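Local atomic coordinates of lipase aflb (Neosartorya fumigata, PDB entry 6IDY), a protein that probably hydrolyses ester bonds of lipids as a lipase of the alpha/beta-hydrolase fold, and carries a bound calcium ion. Residues S22-S27 with S35-I40; N103-L108 with A418-L423; P167-P172 with P283-Q288; F181-S186 with P401-D406; T311-T316 with E362-N367. All coordinates share one frame; numbering follows the deposited sequence.

Contact 1 (S22-S27 with S35-I40); sequences SAANDS and SIASLI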
# COMPACT_ATOMS: atom_id res chain seq x y z
N SER A 22 19.78 -13.01 9.83
CA SER A 22 19.78 -14.27 9.08
C SER A 22 20.05 -13.97 7.60
O SER A 22 20.85 -14.68 6.99
CB SER A 22 18.44 -14.98 9.22
OG SER A 22 18.18 -15.30 10.58
N ALA A 23 19.41 -12.92 7.05
CA ALA A 23 19.57 -12.48 5.65
C ALA A 23 21.00 -12.02 5.36
O ALA A 23 21.53 -12.31 4.28
CB ALA A 23 18.58 -11.38 5.33
N ALA A 24 21.64 -11.35 6.34
CA ALA A 24 23.04 -10.89 6.26
C ALA A 24 23.99 -12.09 6.15
O ALA A 24 25.05 -11.97 5.53
CB ALA A 24 23.39 -10.07 7.49
N ASN A 25 23.60 -13.23 6.75
CA ASN A 25 24.37 -14.47 6.75
C ASN A 25 23.81 -15.49 5.75
O ASN A 25 24.17 -16.67 5.78
CB ASN A 25 24.43 -15.05 8.16
CG ASN A 25 25.16 -14.17 9.13
OD1 ASN A 25 26.29 -13.71 8.88
ND2 ASN A 25 24.54 -13.91 10.27
N ASP A 26 22.94 -15.02 4.84
CA ASP A 26 22.32 -15.85 3.82
C ASP A 26 23.06 -15.70 2.50
O ASP A 26 23.01 -14.65 1.86
CB ASP A 26 20.82 -15.51 3.69
CG ASP A 26 19.99 -16.46 2.86
OD1 ASP A 26 20.57 -17.39 2.25
OD2 ASP A 26 18.75 -16.27 2.80
N SER A 27 23.76 -16.78 2.12
CA SER A 27 24.57 -16.91 0.90
C SER A 27 23.76 -16.74 -0.40
O SER A 27 24.34 -16.39 -1.43
CB SER A 27 25.28 -18.26 0.90
OG SER A 27 26.33 -18.26 -0.06
N SER A 35 24.81 -6.64 3.10
CA SER A 35 25.46 -5.51 3.79
C SER A 35 24.42 -4.57 4.39
O SER A 35 24.56 -4.18 5.54
CB SER A 35 26.37 -4.74 2.84
OG SER A 35 27.40 -5.58 2.34
N ILE A 36 23.35 -4.25 3.61
CA ILE A 36 22.25 -3.39 4.04
C ILE A 36 21.51 -4.04 5.21
O ILE A 36 21.23 -3.37 6.20
CB ILE A 36 21.34 -2.96 2.86
CG1 ILE A 36 22.13 -2.09 1.85
CG2 ILE A 36 20.09 -2.21 3.34
CD1 ILE A 36 21.48 -1.93 0.45
N ALA A 37 21.23 -5.36 5.11
CA ALA A 37 20.55 -6.13 6.16
C ALA A 37 21.39 -6.13 7.45
O ALA A 37 20.84 -5.89 8.52
CB ALA A 37 20.30 -7.56 5.69
N SER A 38 22.72 -6.36 7.33
CA SER A 38 23.66 -6.37 8.45
C SER A 38 23.69 -4.99 9.12
O SER A 38 23.51 -4.91 10.34
CB SER A 38 25.06 -6.77 7.99
OG SER A 38 25.95 -6.86 9.09
N LEU A 39 23.86 -3.91 8.31
CA LEU A 39 23.90 -2.52 8.77
C LEU A 39 22.62 -2.15 9.53
O LEU A 39 22.71 -1.55 10.60
CB LEU A 39 24.11 -1.56 7.58
CG LEU A 39 24.31 -0.08 7.92
CD1 LEU A 39 25.58 0.46 7.30
CD2 LEU A 39 23.10 0.75 7.47
N ILE A 40 21.46 -2.55 8.99
CA ILE A 40 20.15 -2.27 9.60
C ILE A 40 19.98 -3.05 10.90
O ILE A 40 19.60 -2.44 11.90
CB ILE A 40 18.98 -2.47 8.58
CG1 ILE A 40 19.03 -1.37 7.50
CG2 ILE A 40 17.61 -2.48 9.28
CD1 ILE A 40 18.10 -1.56 6.35
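Backbones come close where Ala-24, near the end of helix 16-24, meets Ser-38 on helix 31-47: their CA atoms lie 5.1 Å apart. The later residues of 22-27 run on as loop, while residues 35-40 stay helical throughout, and the touching residues are Ala-23, Ala-24, Ala-37 and Ser-38. Small side chains make this approach possible. Ala-24 points its methyl at the partner helix, and CB reaches Ser-38 CB at 3.7 Å and the backbone N of Ser-38 at 3.8 Å. With OG of Ser-38 anti to the backbone N (chi1 -176°), it is the CB carbon of the serine that meets the methyl. Ala-37 fills the neighbouring place: its CB lies 4.2 Å from Ala-23 CB and 4.1 Å from the backbone N of Ala-24. No hydrogen bond links the two segments. Just outside them, Arg-34 NE binds the carbonyl O of Ala-24, tying the helix end to the second helix, and Leu-423 of helix 414-424 packs on both Ala-23 and Ala-37. The arrangement is a helical hairpin with an alanine-lined close approach, part of the helical layer joined to the alpha/beta-hydrolase domain.

Contact 2 (N103-L108 with A418-L423); sequences NGYLNL and ALAEVL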
# COMPACT_ATOMS: atom_id res chain seq x y z
N ASN A 103 10.05 -3.68 15.21
CA ASN A 103 10.80 -4.91 15.44
C ASN A 103 9.90 -6.11 15.79
O ASN A 103 10.21 -7.23 15.38
CB ASN A 103 11.90 -4.71 16.49
CG ASN A 103 12.86 -5.87 16.64
OD1 ASN A 103 13.48 -6.33 15.67
ND2 ASN A 103 13.00 -6.36 17.85
N GLY A 104 8.80 -5.86 16.50
CA GLY A 104 7.85 -6.90 16.90
C GLY A 104 6.61 -7.02 16.04
O GLY A 104 5.58 -7.48 16.53
N TYR A 105 6.71 -6.66 14.73
CA TYR A 105 5.58 -6.68 13.78
C TYR A 105 4.99 -8.09 13.53
O TYR A 105 3.78 -8.19 13.35
CB TYR A 105 5.96 -5.99 12.44
CG TYR A 105 6.76 -6.86 11.48
CD1 TYR A 105 8.12 -7.06 11.66
CD2 TYR A 105 6.14 -7.48 10.40
CE1 TYR A 105 8.85 -7.87 10.80
CE2 TYR A 105 6.86 -8.30 9.53
CZ TYR A 105 8.22 -8.49 9.73
OH TYR A 105 8.94 -9.28 8.86
N LEU A 106 5.84 -9.15 13.48
CA LEU A 106 5.39 -10.53 13.21
C LEU A 106 4.42 -11.10 14.23
O LEU A 106 3.49 -11.81 13.86
CB LEU A 106 6.58 -11.48 13.05
CG LEU A 106 7.32 -11.49 11.71
CD1 LEU A 106 8.45 -12.46 11.76
CD2 LEU A 106 6.40 -11.87 10.55
N ASN A 107 4.63 -10.79 15.51
CA ASN A 107 3.79 -11.27 16.61
C ASN A 107 2.67 -10.28 16.98
O ASN A 107 1.84 -10.59 17.84
CB ASN A 107 4.65 -11.65 17.82
CG ASN A 107 5.57 -12.82 17.55
OD1 ASN A 107 6.76 -12.66 17.29
ND2 ASN A 107 5.02 -14.03 17.58
N LEU A 108 2.62 -9.12 16.29
CA LEU A 108 1.60 -8.09 16.51
C LEU A 108 0.23 -8.58 16.03
O LEU A 108 0.11 -9.08 14.91
CB LEU A 108 2.01 -6.78 15.80
CG LEU A 108 1.09 -5.56 15.99
CD1 LEU A 108 1.38 -4.84 17.30
CD2 LEU A 108 1.25 -4.59 14.83
N ALA A 418 9.56 -4.05 4.96
CA ALA A 418 9.52 -4.43 3.55
C ALA A 418 10.81 -5.15 3.13
O ALA A 418 10.72 -6.19 2.47
CB ALA A 418 9.24 -3.22 2.67
N LEU A 419 11.98 -4.66 3.59
CA LEU A 419 13.27 -5.28 3.28
C LEU A 419 13.38 -6.67 3.91
O LEU A 419 13.75 -7.61 3.22
CB LEU A 419 14.47 -4.41 3.68
CG LEU A 419 15.84 -4.98 3.28
CD1 LEU A 419 16.00 -5.08 1.77
CD2 LEU A 419 16.97 -4.19 3.90
N ALA A 420 13.04 -6.78 5.21
CA ALA A 420 13.06 -8.04 5.95
C ALA A 420 12.17 -9.08 5.27
O ALA A 420 12.62 -10.20 5.04
CB ALA A 420 12.60 -7.81 7.38
N GLU A 421 10.92 -8.71 4.89
CA GLU A 421 9.99 -9.61 4.20
C GLU A 421 10.52 -10.07 2.83
O GLU A 421 10.44 -11.26 2.52
CB GLU A 421 8.60 -8.96 4.06
CG GLU A 421 7.78 -8.93 5.34
CD GLU A 421 7.30 -10.27 5.87
OE1 GLU A 421 7.01 -11.17 5.05
OE2 GLU A 421 7.23 -10.43 7.10
N VAL A 422 11.08 -9.14 2.03
CA VAL A 422 11.65 -9.46 0.71
C VAL A 422 12.81 -10.46 0.85
O VAL A 422 12.82 -11.50 0.17
CB VAL A 422 12.04 -8.19 -0.11
CG1 VAL A 422 12.88 -8.55 -1.33
CG2 VAL A 422 10.81 -7.42 -0.54
N LEU A 423 13.74 -10.17 1.77
CA LEU A 423 14.92 -11.00 2.00
C LEU A 423 14.59 -12.38 2.55
O LEU A 423 15.20 -13.36 2.12
CB LEU A 423 15.97 -10.28 2.85
CG LEU A 423 16.52 -8.94 2.28
CD1 LEU A 423 17.67 -8.41 3.13
CD2 LEU A 423 16.97 -9.07 0.83
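Tyr-105 and Glu-421 join the loop after helix 96-103 to helix 414-424, a loop-to-helix contact among the helices that accompany this alpha/beta-hydrolase fold. The backbones stay well apart, the nearest CA pair, Leu-106 and Glu-421, being 10.2 Å distant, and long side chains span the gap. The polar part is a single hydrogen bond: Tyr-105 OH donates to Glu-421 OE2 over 2.7 Å. The tyrosine can reach across because its CG sits between the backbone N and the carbonyl carbon (chi1 81°), while the glutamate chain bends at chi2 and carries its carboxylate to the rim of the ring. Ring and carboxylate planes are nearly perpendicular, 85° apart, and the hydroxyl comes to the anti side of OE2, 28° out of the carboxylate plane. OE2 lies in the plane of the ring at its edge, 3.3 Å from Tyr-105 CE2.

The van der Waals contacts are slighter. Ala-420 turns its methyl toward the loop, with CB 4.2 Å from Tyr-105 OH. Helix 16-24 adds to the same packing, with Ile-19 on Tyr-105 and Leu-106, and Leu-16 on Ala-420. Leu-106 serves both partners: its CG lies 3.7 Å above one face of the Tyr-105 ring, offset toward the rim, and its CD2 touches Glu-421 OE2 at 3.8 Å.

Contact 3 (P167-P172 with P283-Q288); sequences PGTATP and PSLWQQ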
# COMPACT_ATOMS: atom_id res chain seq x y z
N PRO A 167 -3.07 -3.40 1.82
CA PRO A 167 -1.64 -3.10 1.96
C PRO A 167 -0.87 -3.09 0.65
O PRO A 167 -1.39 -3.52 -0.38
CB PRO A 167 -1.15 -4.22 2.87
CG PRO A 167 -2.00 -5.38 2.48
CD PRO A 167 -3.37 -4.78 2.27
N GLY A 168 0.39 -2.65 0.73
CA GLY A 168 1.31 -2.64 -0.39
C GLY A 168 2.28 -3.79 -0.32
O GLY A 168 2.16 -4.68 0.53
N THR A 169 3.27 -3.78 -1.21
CA THR A 169 4.30 -4.81 -1.32
C THR A 169 5.15 -4.96 -0.07
O THR A 169 5.60 -3.96 0.51
CB THR A 169 5.17 -4.54 -2.55
OG1 THR A 169 4.35 -4.49 -3.71
CG2 THR A 169 6.27 -5.56 -2.73
N ALA A 170 5.34 -6.24 0.35
CA ALA A 170 6.21 -6.68 1.44
C ALA A 170 5.89 -6.08 2.82
O ALA A 170 6.66 -6.28 3.76
CB ALA A 170 7.66 -6.40 1.07
N THR A 171 4.77 -5.36 2.95
CA THR A 171 4.45 -4.68 4.20
C THR A 171 3.05 -5.04 4.69
O THR A 171 2.09 -4.83 3.96
CB THR A 171 4.69 -3.16 4.08
OG1 THR A 171 5.73 -2.89 3.13
CG2 THR A 171 5.08 -2.53 5.42
N PRO A 172 2.93 -5.62 5.91
CA PRO A 172 1.59 -5.98 6.42
C PRO A 172 0.71 -4.75 6.62
O PRO A 172 1.22 -3.69 6.98
CB PRO A 172 1.88 -6.67 7.77
CG PRO A 172 3.32 -6.99 7.75
CD PRO A 172 3.97 -5.95 6.89
N PRO A 283 7.31 -13.46 -6.72
CA PRO A 283 6.35 -13.33 -7.83
C PRO A 283 5.80 -11.91 -8.01
O PRO A 283 5.81 -11.43 -9.13
CB PRO A 283 5.23 -14.31 -7.45
CG PRO A 283 5.90 -15.33 -6.62
CD PRO A 283 6.91 -14.57 -5.81
N SER A 284 5.35 -11.25 -6.91
CA SER A 284 4.78 -9.90 -6.99
C SER A 284 5.79 -8.84 -7.41
O SER A 284 5.40 -7.88 -8.06
CB SER A 284 4.07 -9.50 -5.70
OG SER A 284 4.98 -9.09 -4.70
N LEU A 285 7.09 -9.02 -7.07
CA LEU A 285 8.13 -8.07 -7.49
C LEU A 285 8.29 -8.14 -9.01
O LEU A 285 8.21 -7.11 -9.67
CB LEU A 285 9.49 -8.29 -6.78
CG LEU A 285 9.53 -8.19 -5.24
CD1 LEU A 285 10.96 -8.11 -4.74
CD2 LEU A 285 8.75 -6.97 -4.72
N TRP A 286 8.42 -9.37 -9.56
CA TRP A 286 8.55 -9.58 -10.99
C TRP A 286 7.32 -9.13 -11.77
O TRP A 286 7.48 -8.51 -12.82
CB TRP A 286 8.94 -11.02 -11.33
CG TRP A 286 10.41 -11.28 -11.20
CD1 TRP A 286 11.02 -12.19 -10.40
CD2 TRP A 286 11.47 -10.56 -11.86
NE1 TRP A 286 12.39 -12.11 -10.53
CE2 TRP A 286 12.69 -11.12 -11.43
CE3 TRP A 286 11.51 -9.50 -12.79
CZ2 TRP A 286 13.93 -10.66 -11.88
CZ3 TRP A 286 12.73 -9.06 -13.26
CH2 TRP A 286 13.93 -9.64 -12.81
N GLN A 287 6.11 -9.38 -11.24
CA GLN A 287 4.84 -8.98 -11.89
C GLN A 287 4.65 -7.47 -11.97
O GLN A 287 3.90 -7.00 -12.82
CB GLN A 287 3.64 -9.60 -11.16
CG GLN A 287 3.51 -11.09 -11.41
CD GLN A 287 2.48 -11.71 -10.50
OE1 GLN A 287 2.49 -11.53 -9.27
NE2 GLN A 287 1.59 -12.49 -11.09
N GLN A 288 5.31 -6.71 -11.09
CA GLN A 288 5.17 -5.26 -11.06
C GLN A 288 6.11 -4.53 -12.03
O GLN A 288 6.21 -3.30 -11.99
CB GLN A 288 5.28 -4.73 -9.62
CG GLN A 288 4.01 -5.07 -8.84
CD GLN A 288 4.12 -4.72 -7.40
OE1 GLN A 288 4.64 -5.48 -6.58
NE2 GLN A 288 3.63 -3.55 -7.06
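Thr-169 makes the whole contact from its side of the interface, turning its two branches to different residues of the short helix 283-287 and the turn after it. OG1 donates a hydrogen bond to Gln-288 OE1 at 3.0 Å, arriving in the carbonyl plane on a lone pair with a C=O...donor angle of 113°. CG2 presses on Leu-285 CD2 at 3.5 Å, tighter than ordinary van der Waals contact, and comes within 4.2 Å of Ser-284 OG. The division of labour follows from chi1 of -58°, which places OG1 beside the backbone N and leaves CG2 anti to it.

A second shell fixes these groups. Gln-288 gives its NE2 to Asp-262 OD2, which is consistent with OE1 facing the threonine. Ser-284 OG bonds to the carbonyl O of Ser-201, and Thr-169 OG1 also bonds to Gln-234 NE2. On the other segment, residues 168-171 form a type II turn, further braced by the hydroxyl of Thr-171, whose OG1 donates to Thr-169 O at 2.8 Å. All four touching residues are buried.

The Pro-Gly-Thr loop follows strand 161-166, and Gln-234 belongs to the Ser-Trp-Ser-Gln-Gly sequence at the end of strand 227-232. That combination is consistent with the oxyanion-hole region of a lipase such as Candida antarctica lipase B, beside the nucleophile elbow.

Contact 4 (F181-S186 with P401-D406); sequences FGKLGS and PQLGLD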
# COMPACT_ATOMS: atom_id res chain seq x y z
N PHE A 181 -3.58 6.00 7.54
CA PHE A 181 -5.01 5.84 7.21
C PHE A 181 -5.80 4.89 8.13
O PHE A 181 -7.02 4.85 8.01
CB PHE A 181 -5.21 5.49 5.73
CG PHE A 181 -5.05 6.70 4.83
CD1 PHE A 181 -6.00 7.72 4.84
CD2 PHE A 181 -3.97 6.82 3.97
CE1 PHE A 181 -5.86 8.84 4.01
CE2 PHE A 181 -3.83 7.93 3.13
CZ PHE A 181 -4.78 8.93 3.15
N GLY A 182 -5.14 4.24 9.09
CA GLY A 182 -5.84 3.47 10.10
C GLY A 182 -6.65 4.43 10.96
O GLY A 182 -7.61 4.03 11.63
N LYS A 183 -6.28 5.74 10.90
CA LYS A 183 -6.91 6.88 11.59
C LYS A 183 -7.89 7.67 10.69
O LYS A 183 -8.30 8.78 11.07
CB LYS A 183 -5.84 7.83 12.15
CG LYS A 183 -4.97 7.26 13.26
CD LYS A 183 -3.90 8.27 13.66
CE LYS A 183 -2.98 7.77 14.74
NZ LYS A 183 -1.88 6.94 14.18
N LEU A 184 -8.29 7.12 9.52
CA LEU A 184 -9.22 7.77 8.58
C LEU A 184 -10.58 8.13 9.21
O LEU A 184 -11.17 9.15 8.87
CB LEU A 184 -9.39 6.92 7.30
CG LEU A 184 -10.33 7.44 6.19
CD1 LEU A 184 -9.82 8.75 5.57
CD2 LEU A 184 -10.54 6.37 5.13
N GLY A 185 -11.03 7.31 10.17
CA GLY A 185 -12.26 7.52 10.92
C GLY A 185 -12.28 8.82 11.71
O GLY A 185 -13.36 9.30 12.06
N SER A 186 -11.09 9.40 11.98
CA SER A 186 -10.95 10.68 12.68
C SER A 186 -11.16 11.86 11.71
O SER A 186 -11.30 13.00 12.16
CB SER A 186 -9.57 10.79 13.32
OG SER A 186 -9.31 9.71 14.20
N PRO A 401 -4.07 17.33 9.66
CA PRO A 401 -4.16 17.62 11.11
C PRO A 401 -4.27 16.37 11.99
O PRO A 401 -3.90 16.41 13.16
CB PRO A 401 -5.43 18.48 11.23
CG PRO A 401 -5.73 18.96 9.85
CD PRO A 401 -5.17 17.95 8.90
N GLN A 402 -4.74 15.26 11.41
CA GLN A 402 -4.94 13.97 12.10
C GLN A 402 -3.65 13.22 12.41
O GLN A 402 -3.66 12.32 13.26
CB GLN A 402 -5.92 13.08 11.30
CG GLN A 402 -7.33 13.66 11.16
CD GLN A 402 -7.46 14.67 10.04
OE1 GLN A 402 -6.74 14.64 9.04
NE2 GLN A 402 -8.39 15.61 10.19
N LEU A 403 -2.54 13.55 11.73
CA LEU A 403 -1.27 12.87 11.95
C LEU A 403 -0.20 13.78 12.55
O LEU A 403 -0.27 15.00 12.40
CB LEU A 403 -0.76 12.20 10.65
CG LEU A 403 -1.66 11.15 9.95
CD1 LEU A 403 -1.00 10.63 8.70
CD2 LEU A 403 -1.99 9.98 10.87
N GLY A 404 0.78 13.17 13.20
CA GLY A 404 1.90 13.88 13.81
C GLY A 404 3.24 13.31 13.39
O GLY A 404 3.31 12.48 12.48
N LEU A 405 4.31 13.77 14.06
CA LEU A 405 5.69 13.35 13.83
C LEU A 405 5.88 11.82 13.82
O LEU A 405 6.45 11.30 12.87
CB LEU A 405 6.63 14.03 14.85
CG LEU A 405 8.12 13.64 14.82
CD1 LEU A 405 8.78 14.02 13.49
CD2 LEU A 405 8.86 14.26 15.99
N ASP A 406 5.40 11.11 14.87
CA ASP A 406 5.51 9.65 15.01
C ASP A 406 4.87 8.88 13.86
O ASP A 406 5.35 7.81 13.49
CB ASP A 406 4.96 9.18 16.37
CG ASP A 406 5.79 9.59 17.58
OD1 ASP A 406 6.85 10.24 17.39
OD2 ASP A 406 5.38 9.26 18.71
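Lys-183 brings its aliphatic chain across Leu-403, with CD meeting Leu-403 CD2 at 3.8 Å and the carbonyl O of Gln-402 at 4.1 Å. The two side chains lie at a slant to one another, and CD2 is the leucine branch that meets the lysine. The lysine is stretched as far as CE and then turns at its last torsion (chi4 83°), which brings NZ to a salt bridge with Asp-407 OD1 and a hydrogen bond with Tyr-178 O. The same aspartate takes the backbone N of Gly-404 on OD2; this glycine is the N-cap of helix 405-412, and Asp-407, at N3, accepts its N-H as one half of a capping box would, without the reciprocal bond. Further along, Ser-186 CB lies 4.2 Å from Gln-402 CG, and Ser-186 O is 4.1 Å from that carbon, a looser edge nearer the surface. No hydrogen bond runs between the segments themselves. Inside, Trp-371 of helix 368-379 stacks its ring with Phe-181 and packs against Gln-402 and Leu-403. The contact joins a 3-10 turn, in the crossover between helix 173-178 and strand 190-195, to the loop leading into helix 405-412, at the border of the alpha/beta-hydrolase core and its C-terminal helices.

Contact 5 (T311-T316 with E362-N367); sequences TTIYST and EGVLYN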
# COMPACT_ATOMS: atom_id res chain seq x y z
N THR A 311 -9.95 7.55 -7.09
CA THR A 311 -9.15 8.72 -6.72
C THR A 311 -7.69 8.24 -6.58
O THR A 311 -7.36 7.57 -5.60
CB THR A 311 -9.69 9.32 -5.40
OG1 THR A 311 -11.09 9.54 -5.53
CG2 THR A 311 -8.98 10.61 -5.00
N THR A 312 -6.83 8.54 -7.58
CA THR A 312 -5.42 8.13 -7.54
C THR A 312 -4.60 9.30 -7.01
O THR A 312 -4.89 10.44 -7.36
CB THR A 312 -4.91 7.59 -8.90
OG1 THR A 312 -4.67 8.67 -9.81
CG2 THR A 312 -5.84 6.54 -9.52
N ILE A 313 -3.64 9.03 -6.11
CA ILE A 313 -2.82 10.07 -5.48
C ILE A 313 -1.38 9.60 -5.51
O ILE A 313 -1.06 8.52 -5.00
CB ILE A 313 -3.31 10.48 -4.06
CG1 ILE A 313 -4.86 10.65 -4.00
CG2 ILE A 313 -2.60 11.77 -3.62
CD1 ILE A 313 -5.51 10.47 -2.67
N TYR A 314 -0.50 10.39 -6.14
CA TYR A 314 0.89 9.98 -6.36
C TYR A 314 1.85 11.15 -6.41
O TYR A 314 1.45 12.28 -6.65
CB TYR A 314 0.98 9.13 -7.65
CG TYR A 314 0.44 9.83 -8.88
CD1 TYR A 314 -0.93 9.92 -9.11
CD2 TYR A 314 1.30 10.36 -9.84
CE1 TYR A 314 -1.43 10.54 -10.26
CE2 TYR A 314 0.81 10.98 -10.99
CZ TYR A 314 -0.56 11.07 -11.19
OH TYR A 314 -1.03 11.70 -12.31
N SER A 315 3.15 10.84 -6.25
CA SER A 315 4.22 11.82 -6.17
C SER A 315 5.39 11.57 -7.12
O SER A 315 5.79 10.42 -7.31
CB SER A 315 4.74 11.86 -4.73
OG SER A 315 5.86 12.71 -4.54
N THR A 316 6.00 12.66 -7.63
CA THR A 316 7.21 12.63 -8.47
C THR A 316 8.37 11.97 -7.69
O THR A 316 9.18 11.25 -8.28
CB THR A 316 7.58 14.08 -8.87
OG1 THR A 316 6.61 14.57 -9.79
CG2 THR A 316 8.98 14.21 -9.51
N GLU A 362 5.88 5.71 0.19
CA GLU A 362 5.24 5.54 1.51
C GLU A 362 4.74 6.89 2.05
O GLU A 362 3.70 6.93 2.68
CB GLU A 362 6.17 4.82 2.52
CG GLU A 362 7.50 5.50 2.87
CD GLU A 362 8.62 5.47 1.84
OE1 GLU A 362 8.44 4.82 0.78
OE2 GLU A 362 9.68 6.09 2.08
N GLY A 363 5.47 7.97 1.75
CA GLY A 363 5.17 9.33 2.18
C GLY A 363 3.82 9.88 1.78
O GLY A 363 3.27 10.74 2.48
N VAL A 364 3.25 9.41 0.66
CA VAL A 364 1.92 9.86 0.20
C VAL A 364 0.84 9.48 1.26
O VAL A 364 -0.15 10.20 1.41
CB VAL A 364 1.58 9.43 -1.26
CG1 VAL A 364 0.28 10.09 -1.74
CG2 VAL A 364 2.71 9.78 -2.21
N LEU A 365 1.10 8.41 2.07
CA LEU A 365 0.20 7.98 3.15
C LEU A 365 0.02 9.05 4.25
O LEU A 365 -1.00 9.06 4.94
CB LEU A 365 0.68 6.66 3.78
CG LEU A 365 0.63 5.41 2.90
CD1 LEU A 365 1.51 4.31 3.49
CD2 LEU A 365 -0.81 4.93 2.69
N TYR A 366 1.01 9.95 4.40
CA TYR A 366 0.92 11.02 5.38
C TYR A 366 0.84 12.41 4.71
O TYR A 366 1.04 13.42 5.38
CB TYR A 366 2.04 10.94 6.46
CG TYR A 366 3.47 10.92 5.95
CD1 TYR A 366 4.05 12.05 5.37
CD2 TYR A 366 4.27 9.80 6.14
CE1 TYR A 366 5.37 12.04 4.93
CE2 TYR A 366 5.60 9.78 5.71
CZ TYR A 366 6.15 10.91 5.12
OH TYR A 366 7.45 10.89 4.68
N ASN A 367 0.54 12.45 3.40
CA ASN A 367 0.43 13.71 2.67
C ASN A 367 -0.92 14.42 2.96
O ASN A 367 -1.97 13.78 2.88
CB ASN A 367 0.66 13.51 1.17
CG ASN A 367 0.60 14.80 0.41
OD1 ASN A 367 -0.47 15.25 -0.00
ND2 ASN A 367 1.74 15.44 0.23
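The end of strand 310-314 in the central sheet carries Ile-313, against which Val-364 of a short 3-10 turn is packed. Val-364 points at the strand and forks over it: CG1 meets Ile-313 CG2 at 3.8 Å and CG2 meets Ser-315 CB, also at 3.8 Å. Its chi1 of -172° sets CG1 anti to the backbone N and CG2 beside it, and the two methyls divide between Ile-313 in the strand and Ser-315 just beyond its end, which point to the same side. The CB of Tyr-314 in between points away. CG1 also touches the strand backbone, lying 3.9 Å from Ile-313 O.

This is packing of the sheet's end against the segment after its last strand in an alpha/beta hydrolase: strand 310-314 runs parallel between strands 253-259 and 341-345, and the turn leads into helix 368-379, whose Ala-370 lies against both Ile-313 and Val-364. Such loops beyond the sheet carry the acid and the histidine of the catalytic triad in this fold, and both segments probably adjoin them here.

Polar groups are settled around this apolar centre. Ser-315 OG bonds to Tyr-359 O and Gln-347 NE2. The turn is closed by Asn-367 N on Val-364 O at 3.1 Å, and Asn-367 is itself the N-cap of helix 368-379. Above one face of the Tyr-366 ring, Gly-363 O stands 3.2 Å from its plane, offset toward the rim.

How the contacts relate
Contacts 3 and 5 are the buried pair, both at the end of the central sheet, contact 3 in loops and contact 5 partly on a strand; contacts 1, 2 and 4 are only partly buried and lie among helices, loops and turns. Helix 414-424 ties three together: Leu-423 CB packs on Ala-23 CB of contact 1 at 3.8 Å, and Glu-421 CG of contact 2 lies 3.3 Å from Ala-170 O of contact 3. Contacts 4 and 5 meet where Leu-403 CD1 touches Tyr-366 CB. Contacts 1 and 5 rest on carbon-to-carbon packing, of alanine and serine CB atoms in one and branched side chains in the other; contacts 2 and 3 each pivot on one hydrogen bond, and contact 4 relies on a lysine's carbon chain.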